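Local coordinates for CghA (PDB 6KBC), which is a fungal protein of the calycin clan, built mostly of beta strands in two domains, with the ligand WK1 held in a pocket, at residues Pro35-Asp39 with Lys40-Thr44; Ala53-Glu56 with Asp57-Ala61; Arg246-Gly250 with Pro251-Ala255. All blocks are in the same frame, centred on the assembly; numbering follows the deposited sequence.

Contact 1 of 3, residues Pro35-Asp39 with Lys40-Thr44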
# COMPACT_ATOMS: atom_id res chain seq x y z
N PRO A 35 -0.23 -9.64 -14.37
CA PRO A 35 1.15 -9.80 -13.89
C PRO A 35 2.18 -9.46 -14.95
O PRO A 35 2.00 -9.73 -16.14
CB PRO A 35 1.21 -11.28 -13.50
CG PRO A 35 -0.20 -11.65 -13.19
CD PRO A 35 -1.05 -10.84 -14.12
N LYS A 36 3.28 -8.86 -14.49
CA LYS A 36 4.39 -8.51 -15.37
C LYS A 36 5.32 -9.68 -15.61
O LYS A 36 6.10 -9.65 -16.57
CB LYS A 36 5.17 -7.32 -14.79
CG LYS A 36 4.32 -6.06 -14.66
CD LYS A 36 3.70 -5.69 -16.00
CE LYS A 36 2.86 -4.44 -15.88
NZ LYS A 36 2.19 -4.07 -17.16
N TRP A 37 5.27 -10.69 -14.75
CA TRP A 37 5.93 -11.98 -14.97
C TRP A 37 4.82 -13.00 -15.21
O TRP A 37 4.39 -13.72 -14.30
CB TRP A 37 6.83 -12.36 -13.79
CG TRP A 37 8.11 -11.57 -13.80
CD1 TRP A 37 9.30 -11.94 -14.38
CD2 TRP A 37 8.31 -10.26 -13.27
NE1 TRP A 37 10.23 -10.94 -14.22
CE2 TRP A 37 9.65 -9.90 -13.54
CE3 TRP A 37 7.50 -9.35 -12.58
CZ2 TRP A 37 10.19 -8.67 -13.14
CZ3 TRP A 37 8.04 -8.13 -12.18
CH2 TRP A 37 9.38 -7.80 -12.46
N ALA A 38 4.35 -13.06 -16.46
CA ALA A 38 3.12 -13.80 -16.77
C ALA A 38 3.33 -15.31 -16.71
O ALA A 38 2.50 -16.03 -16.14
CB ALA A 38 2.60 -13.38 -18.14
N ASP A 39 4.42 -15.81 -17.29
CA ASP A 39 4.59 -17.25 -17.44
C ASP A 39 5.54 -17.85 -16.41
O ASP A 39 5.18 -18.83 -15.74
CB ASP A 39 5.07 -17.58 -18.86
CG ASP A 39 4.00 -17.31 -19.90
OD1 ASP A 39 2.90 -17.90 -19.79
OD2 ASP A 39 4.23 -16.48 -20.81
N LYS A 40 6.73 -17.30 -16.27
CA LYS A 40 7.69 -17.71 -15.25
C LYS A 40 7.97 -16.51 -14.35
O LYS A 40 7.99 -15.37 -14.82
CB LYS A 40 9.00 -18.20 -15.88
CG LYS A 40 8.97 -19.63 -16.46
CD LYS A 40 8.58 -20.72 -15.47
CE LYS A 40 8.83 -22.10 -16.08
NZ LYS A 40 7.71 -23.05 -15.81
N LEU A 41 8.17 -16.77 -13.07
CA LEU A 41 8.41 -15.69 -12.11
C LEU A 41 9.91 -15.57 -11.86
O LEU A 41 10.56 -16.54 -11.45
CB LEU A 41 7.65 -15.93 -10.80
CG LEU A 41 7.83 -14.84 -9.73
CD1 LEU A 41 7.17 -13.53 -10.14
CD2 LEU A 41 7.29 -15.32 -8.39
N SER A 42 10.45 -14.38 -12.12
CA SER A 42 11.85 -14.12 -11.83
C SER A 42 12.13 -14.39 -10.35
O SER A 42 11.31 -14.05 -9.49
CB SER A 42 12.21 -12.67 -12.17
OG SER A 42 13.45 -12.32 -11.58
N PRO A 43 13.28 -14.99 -10.03
CA PRO A 43 13.57 -15.29 -8.62
C PRO A 43 13.90 -14.06 -7.78
O PRO A 43 14.05 -14.20 -6.56
CB PRO A 43 14.78 -16.23 -8.71
CG PRO A 43 15.45 -15.85 -9.99
CD PRO A 43 14.33 -15.46 -10.93
N THR A 44 14.02 -12.88 -8.38
CA THR A 44 14.24 -11.66 -7.61
C THR A 44 13.09 -10.67 -7.78
O THR A 44 13.21 -9.52 -7.35
CB THR A 44 15.54 -10.96 -8.02
OG1 THR A 44 15.45 -10.57 -9.40
CG2 THR A 44 16.73 -11.89 -7.82
O HOH W 1 7.32 -14.29 -17.27
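The indole of Trp37 swings over to the chain three to five residues further on and meets Lys40, Leu41 and Ser42. The carbonyl oxygen Lys40 O lies at the edge of the ring, in its plane, 3.7 Å from Trp37 CD1 and closer still, 3.4 Å, to Trp37 CB. Ser42 approaches obliquely, with its CB 3.3 Å from Trp37 NE1; the pyrrole N-H itself is taken by the carbonyl of Ile21. Also oblique to the ring is the methyl Leu41 CD1, which packs against Trp37 CB at 3.8 Å. Trp37 CG stands opposite its own carbonyl carbon and beside the backbone N (chi1 -76°), which turns the indole toward Lys40-Ser42. No direct hydrogen bond joins the two halves. A water closes the bend instead: it accepts from Asp39 N at 3.3 Å and donates to Lys40 O at 2.8 Å, so this carbonyl takes a bond from the water while its oxygen borders the indole. Beyond the bend, the Asp39 carboxylate points away, and Lys40 NZ goes to the carbonyl of Gln14. Before the bend, Glu47 of strand 46-54 accepts from Lys36 N and Trp37 N through its two carboxylate oxygens. Further along the chain, the hydroxyl of Ser42 is turned from the ring into the chain ahead, where Thr44 N donates to Ser42 OG at 3.3 Å with an N-H...O angle of 166°. The bond makes Ser42-Thr44 an ST turn, in the long irregular connection between strands 6-10 and 46-54, where a water bridges Asp39 N and Lys40 O and Trp37 packs across the bend.

Contact 2 of 3, residues Ala53-Glu56 with Asp57-Ala61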
# COMPACT_ATOMS: atom_id res chain seq x y z
N ALA A 53 -9.11 -1.11 3.52
CA ALA A 53 -10.34 -0.45 3.92
C ALA A 53 -10.15 0.00 5.35
O ALA A 53 -9.55 -0.71 6.15
CB ALA A 53 -11.53 -1.40 3.82
N MET A 54 -10.65 1.19 5.68
CA MET A 54 -10.72 1.50 7.09
C MET A 54 -11.95 2.34 7.35
O MET A 54 -12.42 3.04 6.47
CB MET A 54 -9.49 2.25 7.57
CG MET A 54 -9.35 3.62 6.95
SD MET A 54 -7.85 4.28 7.67
CE MET A 54 -8.37 4.55 9.36
N ALA A 55 -12.39 2.29 8.60
CA ALA A 55 -13.54 3.09 9.01
C ALA A 55 -13.14 4.56 9.00
O ALA A 55 -11.99 4.91 9.27
CB ALA A 55 -14.03 2.67 10.41
N GLU A 56 -14.11 5.42 8.69
CA GLU A 56 -13.76 6.83 8.57
C GLU A 56 -13.36 7.44 9.91
O GLU A 56 -12.75 8.52 9.93
CB GLU A 56 -14.93 7.62 7.97
CG GLU A 56 -15.97 8.01 8.98
CD GLU A 56 -17.10 8.84 8.38
OE1 GLU A 56 -18.19 8.83 8.98
OE2 GLU A 56 -16.93 9.43 7.29
N ASP A 57 -13.68 6.77 11.02
CA ASP A 57 -13.32 7.22 12.36
C ASP A 57 -12.19 6.41 12.98
O ASP A 57 -12.02 6.46 14.20
CB ASP A 57 -14.53 7.16 13.29
CG ASP A 57 -15.03 5.74 13.53
OD1 ASP A 57 -14.53 4.78 12.88
OD2 ASP A 57 -15.90 5.55 14.41
N GLY A 58 -11.47 5.63 12.18
CA GLY A 58 -10.39 4.83 12.72
C GLY A 58 -10.81 3.69 13.62
O GLY A 58 -9.96 3.10 14.30
N SER A 59 -12.09 3.32 13.63
CA SER A 59 -12.54 2.25 14.51
C SER A 59 -12.19 0.87 13.99
O SER A 59 -12.33 -0.11 14.72
CB SER A 59 -14.06 2.34 14.73
OG SER A 59 -14.73 2.16 13.49
N ALA A 60 -11.74 0.77 12.75
CA ALA A 60 -11.36 -0.51 12.18
C ALA A 60 -10.50 -0.24 10.96
O ALA A 60 -10.61 0.81 10.32
CB ALA A 60 -12.58 -1.36 11.80
N ALA A 61 -9.64 -1.20 10.65
CA ALA A 61 -8.77 -1.07 9.50
C ALA A 61 -8.46 -2.46 9.00
O ALA A 61 -8.40 -3.42 9.78
CB ALA A 61 -7.47 -0.32 9.85
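Met54 and Ala61 face each other as an antiparallel, non-hydrogen-bonded pair, their CB atoms 4.0 Å apart on the same side of the hairpin. Met54 CG sits between its backbone N and carbonyl carbon (chi1 65°), and the chain runs straight to SD before chi3 of -70° bends the methyl. The bend brings Met54 CE to 3.9 Å from Gly58 CA, so the terminal methyl reaches Gly58 of the turn while Met54 CB stays close to the carbonyl of Ala60. Trp385 and Met387 of strand 382-392 pack on this side of the pair. One residue further on, the small Ala55 methyl points at the returning chain and lies against two side-chain oxygens: Ser59 OG is 3.2 Å and Asp57 OD1 3.3 Å from Ala55 CB. These two oxygens are hydrogen-bonded: Ser59 OG donates to the syn lone pair of Asp57 OD1 at 2.7 Å, and Ser59 N reaches the same Asp57 OD1 from above the carboxylate plane at 2.9 Å. Two donors thus grip one oxygen and fix the rotation of the carboxylate. Two backbone bonds close the hairpin. Ala55 N donates to Ala60 O, and Gly58 N to Ala55 O at 3.0 Å. Gly58 has positive phi (69°), a conformation that favours glycine. Ala53, at the other end, packs on Ala192 and Val194 of strand 181-200. Together these features make a beta hairpin joining strands 46-54 and 60-69, tipped by a type I turn from Ala55 to Gly58 and an Asx turn built on Asp57.

Contact 3 of 3, residues Arg246-Gly250 with Pro251-Ala255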
# COMPACT_ATOMS: atom_id res chain seq x y z
N ARG A 246 -2.18 5.82 3.83
CA ARG A 246 -3.46 6.20 3.24
C ARG A 246 -4.26 6.88 4.33
O ARG A 246 -4.45 6.30 5.40
CB ARG A 246 -4.23 5.00 2.70
CG ARG A 246 -5.51 5.45 1.97
CD ARG A 246 -6.42 4.29 1.61
NE ARG A 246 -5.71 3.18 0.98
CZ ARG A 246 -5.23 3.19 -0.26
NH1 ARG A 246 -5.39 4.25 -1.05
NH2 ARG A 246 -4.63 2.11 -0.73
N ALA A 247 -4.71 8.10 4.08
CA ALA A 247 -5.38 8.86 5.12
C ALA A 247 -6.43 9.77 4.49
O ALA A 247 -6.26 10.23 3.36
CB ALA A 247 -4.42 9.73 5.93
N GLN A 248 -7.46 10.06 5.28
CA GLN A 248 -8.50 11.01 4.89
C GLN A 248 -8.75 11.95 6.05
O GLN A 248 -8.89 11.51 7.19
CB GLN A 248 -9.80 10.29 4.50
CG GLN A 248 -10.93 11.28 4.15
CD GLN A 248 -12.20 10.59 3.69
OE1 GLN A 248 -12.64 9.62 4.30
NE2 GLN A 248 -12.76 11.07 2.59
N ALA A 249 -8.77 13.25 5.77
CA ALA A 249 -9.04 14.26 6.80
C ALA A 249 -9.81 15.40 6.14
O ALA A 249 -9.26 16.12 5.30
CB ALA A 249 -7.74 14.79 7.43
N GLY A 250 -11.07 15.56 6.51
CA GLY A 250 -11.91 16.55 5.87
C GLY A 250 -11.99 16.30 4.38
O GLY A 250 -12.24 15.18 3.94
N PRO A 251 -11.76 17.34 3.57
CA PRO A 251 -11.79 17.15 2.11
C PRO A 251 -10.56 16.46 1.55
O PRO A 251 -10.54 16.17 0.35
CB PRO A 251 -11.87 18.59 1.59
CG PRO A 251 -11.08 19.36 2.61
CD PRO A 251 -11.37 18.71 3.94
N TYR A 252 -9.55 16.17 2.37
CA TYR A 252 -8.26 15.71 1.88
C TYR A 252 -8.18 14.20 1.91
O TYR A 252 -8.53 13.57 2.92
CB TYR A 252 -7.12 16.31 2.70
CG TYR A 252 -7.02 17.79 2.57
CD1 TYR A 252 -6.64 18.37 1.37
CD2 TYR A 252 -7.37 18.61 3.62
CE1 TYR A 252 -6.56 19.75 1.25
CE2 TYR A 252 -7.30 19.97 3.51
CZ TYR A 252 -6.90 20.53 2.32
OH TYR A 252 -6.83 21.91 2.22
N VAL A 253 -7.68 13.62 0.82
CA VAL A 253 -7.31 12.22 0.77
C VAL A 253 -5.86 12.15 0.33
O VAL A 253 -5.48 12.79 -0.66
CB VAL A 253 -8.22 11.43 -0.18
CG1 VAL A 253 -7.66 10.04 -0.42
CG2 VAL A 253 -9.63 11.33 0.42
N MET A 254 -5.05 11.41 1.07
CA MET A 254 -3.63 11.34 0.78
C MET A 254 -3.17 9.89 0.78
O MET A 254 -3.62 9.08 1.60
CB MET A 254 -2.78 12.17 1.76
CG MET A 254 -2.66 11.64 3.17
SD MET A 254 -2.60 12.95 4.43
CE MET A 254 -4.11 13.90 4.16
N ALA A 255 -2.29 9.56 -0.16
CA ALA A 255 -1.77 8.22 -0.27
C ALA A 255 -0.30 8.32 -0.66
O ALA A 255 0.07 9.17 -1.47
CB ALA A 255 -2.55 7.38 -1.29
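Met254 and Ala247 lie side by side on one face of a tight hairpin, and with Gly250 at its tip they bury the most surface in the contact. Met254 CG rests 3.8 Å from Ala247 CB, with the sulfur Met254 SD at 4.0 Å from the same methyl; a bent chain (chi2 -145°, chi3 57°) folds the thioether over the alanine. Their backbones form a hydrogen-bonded pair: Ala247 N donates to Met254 O at 2.9 Å, and Met254 N returns to Ala247 O at 2.8 Å. Val371 and Leu275 pack around this face. Gly250 occupies the first corner of a type II' turn from Ala249 to Tyr252, where phi of 59° suits a residue without a side chain, and Pro251 fills the second corner. Tyr252 N closes the turn on Ala249 O at 2.9 Å, and Pro251 CG lies over one face of the Tyr252 ring, 3.9 Å above it and toward the rim. On the other face of the hairpin, Gln248 NE2 comes within 3.8 Å of Val253 CG2, the extended amide arm lying across the valine. Arg246, there too, forms salt bridges with Asp52 and Asp227. The contact is thus held by backbone bonds and apolar packing, with the charged end of Arg246 committed to carboxylates on strands 46-54 and 223-231 of the N-terminal domain.

How the contacts relate
Contacts 2 and 3 are largely buried beta hairpins on the same side of the chain's centre, their centres about 13 Å apart; contact 1, with its centre about 34 Å from either, lies in a partly exposed loop on the opposite side. Strand 46-54 links the first two: the loop of contact 1 leads into it, and contact 2 turns back from its end. Strand 382-392 brings contacts 2 and 3 together, its side chains packing on both although one belongs to the N-terminal and the other to the C-terminal domain. The chemistry follows: an aromatic ring and a bridging water in the loop, an Asx turn with its carboxylate oxygen held by Ser59 in contact 2, and regular backbone pairing with a glycine-proline corner in contact 3.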